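PDB 3QKI: glucose-6-phosphate isomerase from Plasmodium falciparum, which probably catalyses the reversible conversion of alpha-D-glucose 6-phosphate into beta-D-fructose 6-phosphate, an early step of glycolysis that also serves gluconeogenesis. Local coordinates for residues 110-116 with 306-310; 118-123 with 136-140; 143-147 with 330-334; 179-183 with 385-391; 339-344 with 527-532. All blocks are in the same frame, centred on the assembly; numbering follows the deposited sequence. Where two conformers were deposited one is given.

Contact 1 of 5, residues 110-116 with 306-310; sequences SVLHTAL and WDWVG
The carbonyl of W308 meets the backbone of 110-116 at L112, and this pair illustrates how two loops without regular structure can be locked by one main-chain bond and one ring. L112 N donates to W308 O over 2.9 Å, nearly straight at the hydrogen (169°), from a position tilted out of the carbonyl plane. The same oxygen accepts from a water, 2.8 Å from W308 O, which also receives G310 N and lies in the ring plane of H113, at ND1. That imidazole turns away from the tryptophan and stacks on F313, while the amide H113 N is buried here without a partner in the model. A second water joins S110 N to D307 OD2, and W308 CA offers a CA-H...O contact to S110 O.

The apolar part is built round the W308 indole. A type I turn from W306 to V309 carries it, and a chi1 of 41° sets CG between the backbone N and the carbonyl carbon, bringing the six-membered ring against L112. There L112 CB comes within 3.3 Å of W308 CE3, while L112 CD1 lies over one face near its rim; W306 CB lies against the opposite face, also near the rim. L116 reaches V309 tip to tip, CD1 to CG1 at 3.9 Å, and its other branch, CD2, meets the edge of the W306 ring at CZ3.

W306 lies close to K250, a residue that binds fructose 6-phosphate. W308 O accepts two hydrogen bonds and both faces of the W308 indole are met, which probably restricts how far this ring near the substrate pocket can turn.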
# COMPACT_ATOMS: atom_id res chain seq x y z
N SER A 110 -4.51 13.45 28.42
CA SER A 110 -5.63 14.02 27.70
C SER A 110 -5.43 13.67 26.22
O SER A 110 -4.34 13.30 25.81
CB SER A 110 -5.67 15.53 27.89
OG SER A 110 -5.94 15.84 29.25
N VAL A 111 -6.51 13.76 25.44
CA VAL A 111 -6.53 13.45 24.00
C VAL A 111 -7.21 14.66 23.37
O VAL A 111 -8.45 14.77 23.37
CB VAL A 111 -7.28 12.12 23.73
CG1 VAL A 111 -7.45 11.88 22.24
CG2 VAL A 111 -6.56 10.94 24.39
N LEU A 112 -6.40 15.61 22.89
CA LEU A 112 -6.94 16.90 22.43
C LEU A 112 -6.52 17.34 21.04
O LEU A 112 -6.41 18.56 20.79
CB LEU A 112 -6.65 17.98 23.49
CG LEU A 112 -7.47 17.94 24.78
CD1 LEU A 112 -6.85 18.86 25.84
CD2 LEU A 112 -8.93 18.27 24.52
N HIS A 113 -6.41 16.40 20.10
CA HIS A 113 -6.16 16.77 18.71
C HIS A 113 -7.31 17.64 18.14
O HIS A 113 -7.07 18.48 17.28
CB HIS A 113 -5.90 15.53 17.84
CG HIS A 113 -6.95 14.48 17.98
ND1 HIS A 113 -6.88 13.52 18.97
CD2 HIS A 113 -8.07 14.30 17.26
CE1 HIS A 113 -7.97 12.78 18.83
NE2 HIS A 113 -8.72 13.21 17.81
N THR A 114 -8.53 17.48 18.65
CA THR A 114 -9.69 18.30 18.24
C THR A 114 -9.49 19.79 18.57
O THR A 114 -10.02 20.63 17.86
CB THR A 114 -11.01 17.76 18.83
OG1 THR A 114 -10.89 17.67 20.26
CG2 THR A 114 -11.40 16.42 18.26
N ALA A 115 -8.71 20.12 19.62
CA ALA A 115 -8.44 21.51 20.02
C ALA A 115 -7.57 22.23 18.99
O ALA A 115 -7.65 23.46 18.87
CB ALA A 115 -7.77 21.55 21.39
N LEU A 116 -6.75 21.46 18.21
CA LEU A 116 -5.84 22.00 17.19
C LEU A 116 -6.55 22.79 16.09
O LEU A 116 -5.95 23.69 15.49
CB LEU A 116 -5.00 20.88 16.55
CG LEU A 116 -4.07 20.13 17.50
CD1 LEU A 116 -3.58 18.84 16.86
CD2 LEU A 116 -2.93 21.01 18.00
N TRP A 306 2.00 19.44 21.56
CA TRP A 306 1.81 19.02 22.95
C TRP A 306 1.62 17.53 23.15
O TRP A 306 1.25 16.83 22.21
CB TRP A 306 0.68 19.87 23.57
CG TRP A 306 0.93 21.33 23.35
CD1 TRP A 306 1.75 22.13 24.10
CD2 TRP A 306 0.59 22.09 22.17
NE1 TRP A 306 1.91 23.35 23.48
CE2 TRP A 306 1.21 23.35 22.30
CE3 TRP A 306 -0.17 21.81 21.02
CZ2 TRP A 306 1.06 24.36 21.33
CZ3 TRP A 306 -0.32 22.81 20.07
CH2 TRP A 306 0.28 24.07 20.23
N ASP A 307 1.86 17.05 24.39
CA ASP A 307 1.73 15.62 24.69
C ASP A 307 0.32 15.05 24.48
O ASP A 307 0.20 13.84 24.29
CB ASP A 307 2.36 15.23 26.05
CG ASP A 307 1.62 15.68 27.29
OD1 ASP A 307 2.09 15.35 28.41
OD2 ASP A 307 0.58 16.38 27.16
N TRP A 308 -0.72 15.91 24.50
CA TRP A 308 -2.11 15.52 24.25
C TRP A 308 -2.44 15.38 22.74
O TRP A 308 -3.58 15.11 22.37
CB TRP A 308 -3.12 16.40 25.02
CG TRP A 308 -2.81 17.87 25.04
CD1 TRP A 308 -2.34 18.58 26.10
CD2 TRP A 308 -3.03 18.82 23.99
NE1 TRP A 308 -2.22 19.90 25.77
CE2 TRP A 308 -2.66 20.08 24.48
CE3 TRP A 308 -3.51 18.72 22.66
CZ2 TRP A 308 -2.73 21.24 23.70
CZ3 TRP A 308 -3.61 19.87 21.90
CH2 TRP A 308 -3.22 21.11 22.42
N VAL A 309 -1.40 15.55 21.89
CA VAL A 309 -1.46 15.34 20.45
C VAL A 309 -0.76 14.00 20.17
O VAL A 309 0.47 13.93 20.24
CB VAL A 309 -0.80 16.48 19.60
CG1 VAL A 309 -1.02 16.22 18.11
CG2 VAL A 309 -1.34 17.85 19.99
N GLY A 310 -1.51 12.97 19.85
CA GLY A 310 -0.92 11.67 19.50
C GLY A 310 -0.31 11.76 18.11
O GLY A 310 -0.84 12.47 17.28
O HOH W 1 -2.06 15.29 28.71
O HOH W 2 -4.45 13.25 20.41

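Contact 2 of 5, residues 118-123 with 136-140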
# COMPACT_ATOMS: atom_id res chain seq x y z
N ILE A 118 -9.81 24.28 16.51
CA ILE A 118 -10.84 25.21 16.98
C ILE A 118 -10.42 26.62 16.45
O ILE A 118 -9.25 27.00 16.62
CB ILE A 118 -11.02 25.17 18.53
CG1 ILE A 118 -11.58 23.80 18.96
CG2 ILE A 118 -11.91 26.33 19.02
CD1 ILE A 118 -11.52 23.53 20.51
N PRO A 119 -11.29 27.34 15.69
CA PRO A 119 -10.87 28.65 15.15
C PRO A 119 -10.74 29.72 16.23
O PRO A 119 -11.30 29.58 17.32
CB PRO A 119 -11.97 28.98 14.12
CG PRO A 119 -13.17 28.25 14.59
CD PRO A 119 -12.70 27.03 15.37
N ILE A 120 -9.96 30.77 15.94
CA ILE A 120 -9.65 31.89 16.83
C ILE A 120 -10.88 32.55 17.46
O ILE A 120 -10.84 32.88 18.64
CB ILE A 120 -8.65 32.90 16.18
CG1 ILE A 120 -8.02 33.84 17.24
CG2 ILE A 120 -9.28 33.70 15.04
CD1 ILE A 120 -6.78 33.40 17.80
N GLU A 121 -11.99 32.68 16.73
CA GLU A 121 -13.20 33.32 17.26
C GLU A 121 -13.85 32.55 18.44
O GLU A 121 -14.67 33.12 19.17
CB GLU A 121 -14.19 33.65 16.13
CG GLU A 121 -14.65 32.44 15.33
CD GLU A 121 -13.85 32.07 14.09
OE1 GLU A 121 -12.68 32.51 13.93
OE2 GLU A 121 -14.41 31.29 13.28
N LYS A 122 -13.44 31.27 18.63
CA LYS A 122 -13.95 30.40 19.69
C LYS A 122 -12.91 30.18 20.80
O LYS A 122 -13.13 29.35 21.68
CB LYS A 122 -14.39 29.04 19.10
CG LYS A 122 -15.53 29.12 18.11
CD LYS A 122 -15.98 27.72 17.69
CE LYS A 122 -17.02 27.79 16.59
NZ LYS A 122 -17.74 26.50 16.41
N ILE A 123 -11.78 30.95 20.79
CA ILE A 123 -10.69 30.85 21.77
C ILE A 123 -11.17 30.93 23.23
O ILE A 123 -10.59 30.27 24.10
CB ILE A 123 -9.53 31.86 21.49
CG1 ILE A 123 -8.24 31.48 22.25
CG2 ILE A 123 -9.97 33.35 21.74
CD1 ILE A 123 -6.93 32.00 21.63
N LEU A 136 -5.95 26.60 24.01
CA LEU A 136 -6.23 27.26 22.73
C LEU A 136 -5.31 28.45 22.48
O LEU A 136 -5.06 28.80 21.33
CB LEU A 136 -7.71 27.62 22.59
CG LEU A 136 -8.71 26.47 22.60
CD1 LEU A 136 -10.10 26.98 22.28
CD2 LEU A 136 -8.34 25.38 21.57
N GLU A 137 -4.77 29.05 23.56
CA GLU A 137 -3.81 30.14 23.47
C GLU A 137 -2.47 29.62 22.93
O GLU A 137 -1.83 30.28 22.13
CB GLU A 137 -3.63 30.82 24.82
CG GLU A 137 -4.89 31.55 25.26
CD GLU A 137 -5.09 32.98 24.77
OE1 GLU A 137 -4.24 33.50 24.01
OE2 GLU A 137 -6.12 33.58 25.16
N ASP A 138 -2.06 28.41 23.35
CA ASP A 138 -0.85 27.75 22.87
C ASP A 138 -1.05 27.34 21.41
O ASP A 138 -0.14 27.54 20.60
CB ASP A 138 -0.54 26.51 23.72
CG ASP A 138 -0.08 26.79 25.13
OD1 ASP A 138 0.84 27.61 25.30
OD2 ASP A 138 -0.62 26.15 26.07
N VAL A 139 -2.24 26.78 21.08
CA VAL A 139 -2.62 26.32 19.74
C VAL A 139 -2.50 27.50 18.77
O VAL A 139 -1.79 27.41 17.76
CB VAL A 139 -4.03 25.68 19.72
CG1 VAL A 139 -4.55 25.50 18.28
CG2 VAL A 139 -4.06 24.35 20.47
N HIS A 140 -3.18 28.61 19.10
CA HIS A 140 -3.12 29.80 18.27
C HIS A 140 -1.80 30.56 18.23
O HIS A 140 -1.51 31.19 17.21
CB HIS A 140 -4.35 30.68 18.44
CG HIS A 140 -5.55 30.03 17.85
ND1 HIS A 140 -5.78 30.06 16.49
CD2 HIS A 140 -6.51 29.30 18.44
CE1 HIS A 140 -6.89 29.38 16.30
NE2 HIS A 140 -7.37 28.90 17.45
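H140 and I118 form the polar link between the loop 118-123 and the start of helix 135-154. The ring NE2 donates to I118 O over 2.8 Å, with the oxygen close to the imidazole plane but the bond bent to 140° at the hydrogen. Such a bond would limit rotation of the imidazole.

Contacts to the ring face come from I120. Its CD1 sits 3.9 Å from the centroid of the H140 ring, a CH-pi contact made over the face, whereas V139 CG1 lies across the opposite face near the rim.

The remaining packing is aliphatic. The I118 side chain lies crosswise to that of L136, and I118 CG2 touches L136 CD1 at 3.8 Å. I123 and L136 run alongside each other, pointing opposite ways, CG1 against CB; with CG1 anti to the backbone N (chi1 -163°), I123 CD1 extends over the turn of the helix to the carboxylate carbon of E137. At the helix start, N134 accepts from L136 N through OD1 and donates to I123 O through ND2.

The loop with its 3-10 turn at 120-122 thus folds back, through the hairpin of 129-130 and 133-134, onto the first turns of helix 135-154, a local packing in the phosphoglucose isomerase fold away from the substrate site.

Contact 3 of 5, residues 143-147 with 330-334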
# COMPACT_ATOMS: atom_id res chain seq x y z
N LEU A 143 -0.02 28.55 15.60
CA LEU A 143 -0.62 28.80 14.30
C LEU A 143 -0.23 30.19 13.74
O LEU A 143 0.12 30.29 12.56
CB LEU A 143 -2.15 28.59 14.32
CG LEU A 143 -2.62 27.14 14.42
CD1 LEU A 143 -4.12 27.06 14.54
CD2 LEU A 143 -2.16 26.33 13.21
N LYS A 144 -0.19 31.24 14.62
CA LYS A 144 0.22 32.59 14.21
C LYS A 144 1.69 32.59 13.76
O LYS A 144 2.03 33.24 12.78
CB LYS A 144 0.01 33.59 15.35
CG LYS A 144 -1.44 34.00 15.50
CD LYS A 144 -1.66 34.60 16.89
CE LYS A 144 -2.63 35.76 16.92
NZ LYS A 144 -4.03 35.33 16.71
N LYS A 145 2.54 31.83 14.46
CA LYS A 145 3.95 31.70 14.16
C LYS A 145 4.12 31.01 12.78
O LYS A 145 4.98 31.42 11.99
CB LYS A 145 4.65 30.88 15.27
CG LYS A 145 6.16 30.85 15.17
CD LYS A 145 6.73 30.04 16.30
CE LYS A 145 8.15 29.64 16.08
NZ LYS A 145 9.05 30.81 16.12
N ILE A 146 3.30 29.98 12.50
CA ILE A 146 3.33 29.24 11.21
C ILE A 146 2.87 30.15 10.09
O ILE A 146 3.52 30.20 9.03
CB ILE A 146 2.51 27.92 11.26
CG1 ILE A 146 3.15 26.90 12.22
CG2 ILE A 146 2.30 27.34 9.84
CD1 ILE A 146 2.25 25.73 12.60
N GLU A 147 1.75 30.88 10.30
CA GLU A 147 1.21 31.80 9.29
C GLU A 147 2.29 32.79 8.89
O GLU A 147 2.55 32.92 7.69
CB GLU A 147 -0.03 32.51 9.85
CG GLU A 147 -0.61 33.55 8.92
CD GLU A 147 -1.90 34.19 9.42
OE1 GLU A 147 -2.63 34.74 8.57
OE2 GLU A 147 -2.20 34.09 10.63
N TYR A 330 -0.86 29.46 4.24
CA TYR A 330 -1.66 29.34 5.46
C TYR A 330 -3.17 29.43 5.24
O TYR A 330 -3.92 28.69 5.90
CB TYR A 330 -1.22 30.35 6.53
CG TYR A 330 -1.91 30.12 7.85
CD1 TYR A 330 -1.56 29.06 8.67
CD2 TYR A 330 -3.00 30.90 8.22
CE1 TYR A 330 -2.24 28.81 9.86
CE2 TYR A 330 -3.68 30.67 9.41
CZ TYR A 330 -3.30 29.62 10.23
OH TYR A 330 -3.98 29.37 11.39
N LYS A 331 -3.63 30.35 4.34
CA LYS A 331 -5.07 30.54 4.07
C LYS A 331 -5.71 29.20 3.66
O LYS A 331 -6.80 28.89 4.12
CB LYS A 331 -5.32 31.56 2.95
CG LYS A 331 -5.35 33.00 3.41
CD LYS A 331 -5.92 33.94 2.34
CE LYS A 331 -7.43 33.91 2.23
NZ LYS A 331 -7.94 34.95 1.29
N ASN A 332 -5.02 28.42 2.81
CA ASN A 332 -5.53 27.12 2.37
C ASN A 332 -5.59 26.14 3.57
O ASN A 332 -6.59 25.48 3.76
CB ASN A 332 -4.68 26.56 1.23
CG ASN A 332 -4.95 27.20 -0.11
OD1 ASN A 332 -6.08 27.50 -0.46
ND2 ASN A 332 -3.91 27.38 -0.90
N MET A 333 -4.55 26.14 4.40
CA MET A 333 -4.48 25.31 5.59
C MET A 333 -5.52 25.69 6.66
O MET A 333 -6.01 24.78 7.36
CB MET A 333 -3.06 25.16 6.10
CG MET A 333 -2.15 24.40 5.12
SD MET A 333 -2.96 23.06 4.18
CE MET A 333 -3.31 21.86 5.52
N ARG A 334 -5.89 27.00 6.73
CA ARG A 334 -6.92 27.47 7.65
C ARG A 334 -8.26 26.85 7.22
O ARG A 334 -9.01 26.38 8.07
CB ARG A 334 -6.97 29.01 7.66
CG ARG A 334 -7.99 29.62 8.61
CD ARG A 334 -7.69 31.09 8.91
NE ARG A 334 -7.37 31.84 7.70
CZ ARG A 334 -6.48 32.83 7.64
NH1 ARG A 334 -5.84 33.22 8.73
NH2 ARG A 334 -6.26 33.45 6.49
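E147 and Y330 mark the closest backbone approach of two helices that run roughly antiparallel, 143° between their directions, with the segment axes 11.0 Å apart at their nearest. The CA atoms of E147 and Y330 are 5.4 Å apart, at the start of helix 330-349. The separation of the axes is wide for packed helices and is filled here by one large ring.

Y330 supplies it. Its CG is anti to the backbone N (chi1 -173°), which sends the phenol across to helix 135-154. E147 CB rests over one face, 3.8 Å from the centroid of the Y330 ring, in a CH-pi contact; the extended glutamate then runs out past the CD2-CE2 rim of that face, its carboxylate turned only 25° from the ring plane. Further out, the hydroxyl reaches L143, one turn earlier on helix 135-154, where Y330 OH lies 3.5 Å from L143 CB, and L143 CD2 approaches CE1. I146 CG2 adds a looser contact to CD1.

The pairing belongs to the helices flanking the sheets of the phosphoglucose isomerase fold, in which helix 318-328 touches both partners: S325 packs on I146 and on Y330.

Charge is placed at the partly exposed side. R334 adopts two conformers, and in one of them E147 OE1 makes a long, hence tentative, salt bridge to R334 NH1, 3.6 Å, near the guanidinium plane.

Contact 4 of 5, residues 179-183 with 385-391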
# COMPACT_ATOMS: atom_id res chain seq x y z
N LEU A 179 2.96 10.57 7.87
CA LEU A 179 1.86 9.89 7.17
C LEU A 179 0.66 10.77 6.84
O LEU A 179 0.22 10.80 5.70
CB LEU A 179 1.45 8.55 7.81
CG LEU A 179 2.47 7.39 7.67
CD1 LEU A 179 2.17 6.27 8.64
CD2 LEU A 179 2.51 6.85 6.24
N GLY A 180 0.17 11.50 7.83
CA GLY A 180 -0.95 12.42 7.62
C GLY A 180 -0.56 13.54 6.68
O GLY A 180 -1.30 13.87 5.75
N THR A 181 0.64 14.11 6.89
CA THR A 181 1.15 15.19 6.05
C THR A 181 1.23 14.75 4.58
O THR A 181 0.74 15.48 3.72
CB THR A 181 2.51 15.68 6.56
OG1 THR A 181 2.40 15.91 7.97
CG2 THR A 181 3.00 16.96 5.84
N GLU A 182 1.84 13.57 4.31
CA GLU A 182 1.98 13.10 2.94
C GLU A 182 0.61 12.83 2.29
O GLU A 182 0.42 13.15 1.10
CB GLU A 182 2.93 11.89 2.83
CG GLU A 182 3.11 11.49 1.37
CD GLU A 182 4.30 10.60 1.08
OE1 GLU A 182 4.61 9.73 1.91
OE2 GLU A 182 4.91 10.78 -0.00
N PHE A 183 -0.35 12.31 3.07
CA PHE A 183 -1.71 12.10 2.57
C PHE A 183 -2.23 13.46 2.06
O PHE A 183 -2.63 13.56 0.90
CB PHE A 183 -2.63 11.47 3.66
CG PHE A 183 -4.06 12.00 3.72
CD1 PHE A 183 -4.85 12.08 2.57
CD2 PHE A 183 -4.61 12.44 4.92
CE1 PHE A 183 -6.13 12.64 2.62
CE2 PHE A 183 -5.91 12.94 4.97
CZ PHE A 183 -6.66 13.04 3.82
N LEU A 385 -5.59 10.77 -3.98
CA LEU A 385 -5.71 10.15 -2.67
C LEU A 385 -4.80 8.89 -2.53
O LEU A 385 -5.02 8.10 -1.63
CB LEU A 385 -7.19 9.86 -2.33
CG LEU A 385 -8.03 11.12 -1.93
CD1 LEU A 385 -9.48 10.74 -1.70
CD2 LEU A 385 -7.51 11.76 -0.66
N LEU A 386 -3.76 8.74 -3.40
CA LEU A 386 -2.85 7.59 -3.36
C LEU A 386 -2.14 7.37 -2.02
O LEU A 386 -1.71 6.26 -1.75
CB LEU A 386 -1.89 7.47 -4.58
CG LEU A 386 -0.83 8.57 -4.81
CD1 LEU A 386 0.47 8.18 -4.23
CD2 LEU A 386 -0.54 8.74 -6.28
N LYS A 387 -2.05 8.41 -1.18
CA LYS A 387 -1.38 8.27 0.12
C LYS A 387 -2.36 8.28 1.31
O LYS A 387 -1.92 8.23 2.45
CB LYS A 387 -0.27 9.33 0.31
CG LYS A 387 0.87 9.20 -0.69
CD LYS A 387 1.71 7.98 -0.44
CE LYS A 387 2.81 7.84 -1.45
NZ LYS A 387 3.56 6.58 -1.23
N PHE A 388 -3.67 8.27 1.03
CA PHE A 388 -4.71 8.28 2.09
C PHE A 388 -4.69 6.96 2.89
O PHE A 388 -4.59 7.01 4.11
CB PHE A 388 -6.10 8.56 1.48
CG PHE A 388 -7.24 8.59 2.47
CD1 PHE A 388 -7.25 9.51 3.53
CD2 PHE A 388 -8.31 7.71 2.34
CE1 PHE A 388 -8.35 9.56 4.42
CE2 PHE A 388 -9.39 7.75 3.25
CZ PHE A 388 -9.40 8.68 4.27
N SER A 389 -4.76 5.81 2.20
CA SER A 389 -4.76 4.44 2.77
C SER A 389 -3.59 4.21 3.74
O SER A 389 -3.80 3.63 4.81
CB SER A 389 -4.68 3.42 1.63
OG SER A 389 -4.65 2.08 2.06
N ALA A 390 -2.36 4.65 3.38
CA ALA A 390 -1.17 4.50 4.23
C ALA A 390 -1.36 5.25 5.55
O ALA A 390 -0.96 4.74 6.59
CB ALA A 390 0.07 5.00 3.50
N HIS A 391 -1.98 6.44 5.51
CA HIS A 391 -2.29 7.20 6.73
C HIS A 391 -3.39 6.47 7.55
O HIS A 391 -3.19 6.25 8.75
CB HIS A 391 -2.73 8.65 6.43
CG HIS A 391 -3.20 9.37 7.66
ND1 HIS A 391 -2.42 9.42 8.81
CD2 HIS A 391 -4.38 9.99 7.91
CE1 HIS A 391 -3.11 10.12 9.69
NE2 HIS A 391 -4.30 10.47 9.20
O HOH W 3 0.32 8.74 3.86
O HOH W 4 -3.12 11.25 -0.91
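G180 presents bare backbone to an aromatic side chain: its CA lies over one face of H391, 3.7 Å from the centroid of the imidazole, in a CH-pi contact. The ring comes so near because the glycine has no side chain; G180 N and H391 ND1 are close as well, but their angle is too poor for a hydrogen bond.

F183, one turn on, extends this into an aromatic cluster, its ring swung into place by a chi1 of 141°, well off a staggered position. That ring is nearly parallel to H391, planes 10° apart, yet so displaced that the two barely overlap. Towards F388 it is inclined at 58°, with F388 CD1 over its face at 3.4 Å from F183 CE1. L385 CD2 closes in at the edge of the same phenyl group.

Water makes the polar links between the backbones. One molecule donates to both L179 O and K387 O, and another donates to F183 O while accepting from K387 N, so that the N-cap residue K387 is held at both its amide and its carbonyl. Outside the cluster, E182 and K387 pack through their methylenes, CG to CG at 3.8 Å, while E182 OE1 and K387 NZ, at 4.6 Å, are too far apart for a salt bridge.

L179 lies beside Q394, a fructose 6-phosphate-binding residue, and packs on S430 of the second subunit. Helix 523-543 backs the aromatic group through C526, L529 and L530, strand 443-448 meets F388 at I446, and F222 of strand 219-223 touches E182.

Contact 5 of 5, residues 339-344 with 527-532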
# COMPACT_ATOMS: atom_id res chain seq x y z
N GLY A 339 -12.56 22.62 8.02
CA GLY A 339 -13.17 21.35 7.63
C GLY A 339 -13.10 20.35 8.76
O GLY A 339 -14.12 19.76 9.11
N CYS A 340 -11.91 20.17 9.36
CA CYS A 340 -11.67 19.28 10.50
C CYS A 340 -12.61 19.66 11.63
O CYS A 340 -13.27 18.80 12.22
CB CYS A 340 -10.22 19.35 10.97
SG CYS A 340 -9.01 18.77 9.75
N HIS A 341 -12.66 20.97 11.93
CA HIS A 341 -13.47 21.52 13.00
C HIS A 341 -14.97 21.26 12.83
O HIS A 341 -15.61 20.81 13.78
CB HIS A 341 -13.19 23.01 13.21
CG HIS A 341 -14.01 23.61 14.32
ND1 HIS A 341 -13.85 23.21 15.63
CD2 HIS A 341 -15.00 24.53 14.26
CE1 HIS A 341 -14.70 23.93 16.34
NE2 HIS A 341 -15.41 24.75 15.56
N ASP A 342 -15.51 21.50 11.62
CA ASP A 342 -16.93 21.28 11.34
C ASP A 342 -17.33 19.82 11.47
O ASP A 342 -18.40 19.53 12.01
CB ASP A 342 -17.34 21.86 9.98
CG ASP A 342 -17.39 23.38 9.98
OD1 ASP A 342 -17.39 23.98 11.08
OD2 ASP A 342 -17.44 23.97 8.88
N MET A 343 -16.45 18.89 11.05
CA MET A 343 -16.71 17.46 11.24
C MET A 343 -16.58 17.09 12.74
O MET A 343 -17.38 16.29 13.22
CB MET A 343 -15.79 16.61 10.35
CG MET A 343 -16.01 15.09 10.49
SD MET A 343 -17.70 14.52 10.15
CE MET A 343 -17.73 14.70 8.41
N ASP A 344 -15.61 17.69 13.49
CA ASP A 344 -15.47 17.47 14.93
C ASP A 344 -16.78 17.84 15.65
O ASP A 344 -17.26 17.07 16.49
CB ASP A 344 -14.33 18.30 15.54
CG ASP A 344 -12.93 17.88 15.16
OD1 ASP A 344 -12.76 16.76 14.61
OD2 ASP A 344 -12.00 18.71 15.33
N GLY A 527 -10.27 18.29 4.93
CA GLY A 527 -10.38 18.40 6.38
C GLY A 527 -11.56 17.58 6.89
O GLY A 527 -11.41 16.82 7.87
N LEU A 528 -12.72 17.66 6.19
CA LEU A 528 -13.90 16.84 6.53
C LEU A 528 -13.52 15.34 6.49
O LEU A 528 -13.89 14.61 7.40
CB LEU A 528 -15.04 17.06 5.53
CG LEU A 528 -15.80 18.36 5.53
CD1 LEU A 528 -16.83 18.35 4.43
CD2 LEU A 528 -16.49 18.63 6.90
N LEU A 529 -12.78 14.90 5.43
CA LEU A 529 -12.35 13.51 5.24
C LEU A 529 -11.40 13.05 6.37
O LEU A 529 -11.59 11.96 6.90
CB LEU A 529 -11.74 13.30 3.84
CG LEU A 529 -11.26 11.88 3.47
CD1 LEU A 529 -12.42 10.88 3.45
CD2 LEU A 529 -10.55 11.88 2.12
N LEU A 530 -10.40 13.86 6.73
CA LEU A 530 -9.48 13.52 7.81
C LEU A 530 -10.21 13.36 9.13
O LEU A 530 -10.04 12.33 9.80
CB LEU A 530 -8.36 14.58 7.98
CG LEU A 530 -7.48 14.37 9.22
CD1 LEU A 530 -6.56 13.18 9.06
CD2 LEU A 530 -6.78 15.62 9.62
N SER A 531 -11.03 14.35 9.49
CA SER A 531 -11.74 14.32 10.77
C SER A 531 -12.74 13.17 10.82
O SER A 531 -12.90 12.57 11.87
CB SER A 531 -12.39 15.67 11.07
OG SER A 531 -13.26 15.55 12.19
N LEU A 532 -13.38 12.84 9.70
CA LEU A 532 -14.33 11.75 9.61
C LEU A 532 -13.67 10.44 10.08
O LEU A 532 -14.25 9.73 10.89
CB LEU A 532 -14.87 11.62 8.16
CG LEU A 532 -15.74 10.39 7.84
CD1 LEU A 532 -16.95 10.35 8.72
CD2 LEU A 532 -16.13 10.36 6.36
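S531 points across to helix 330-349 and sets its hydroxyl between C340, M343 and D344. Its OG donates to D344 OD1 over 2.8 Å, meeting that oxygen from above the carboxylate plane, 40° out of it. D344 CG, anti to the carbonyl carbon (chi1 -70°), is swung back beside its own backbone N to receive the bond, and OD2 of the same carboxylate makes a salt bridge to R117. The carboxylate that accepts from S531 is thus also paired with R117.

M343 bends twice along its chain: CG passes 3.3 Å from S531 OG, and CE turns in towards L532 CB. From the other helix L528 lays CD2 against M343 CB and 3.4 Å from G339 O. C340 SG meets L530 CD2 on the D344 side of the interface.

The backbones themselves touch. G339 and G527 face each other with CA atoms 4.2 Å apart, and the segment axes approach to 7.1 Å at a crossing of -46°; neither glycine has a side chain, and G339 C lies 3.7 Å from G527 C.

Around the crossing, helix 356-371 meets M343 and L532 through P357, F61 of strand 58-61 packs on M343 and L528, and helix 388-400 lies against L529 and L530.

Overall arrangement
The five contacts differ in depth and in chemistry. Contacts 4 and 5, nearer the chain centre, are deeply buried and touch through L529 and L530 against F388 and H391; one relies on glycine, rings and bridging waters, the other on glycines and a serine-carboxylate bond. Contact 1 is a buried loop pair. Contact 2 is more peripheral and partly exposed, and contact 3 is buried apart from its E147-R334 side. Helix 135-154 serves contacts 2 and 3, as helix 330-349 serves 3 and 5. K122 NZ of contact 2 probably hydrogen-bonds H341 NE2 of contact 5, while W306 of contact 1 packs against V139, joining loop and helix.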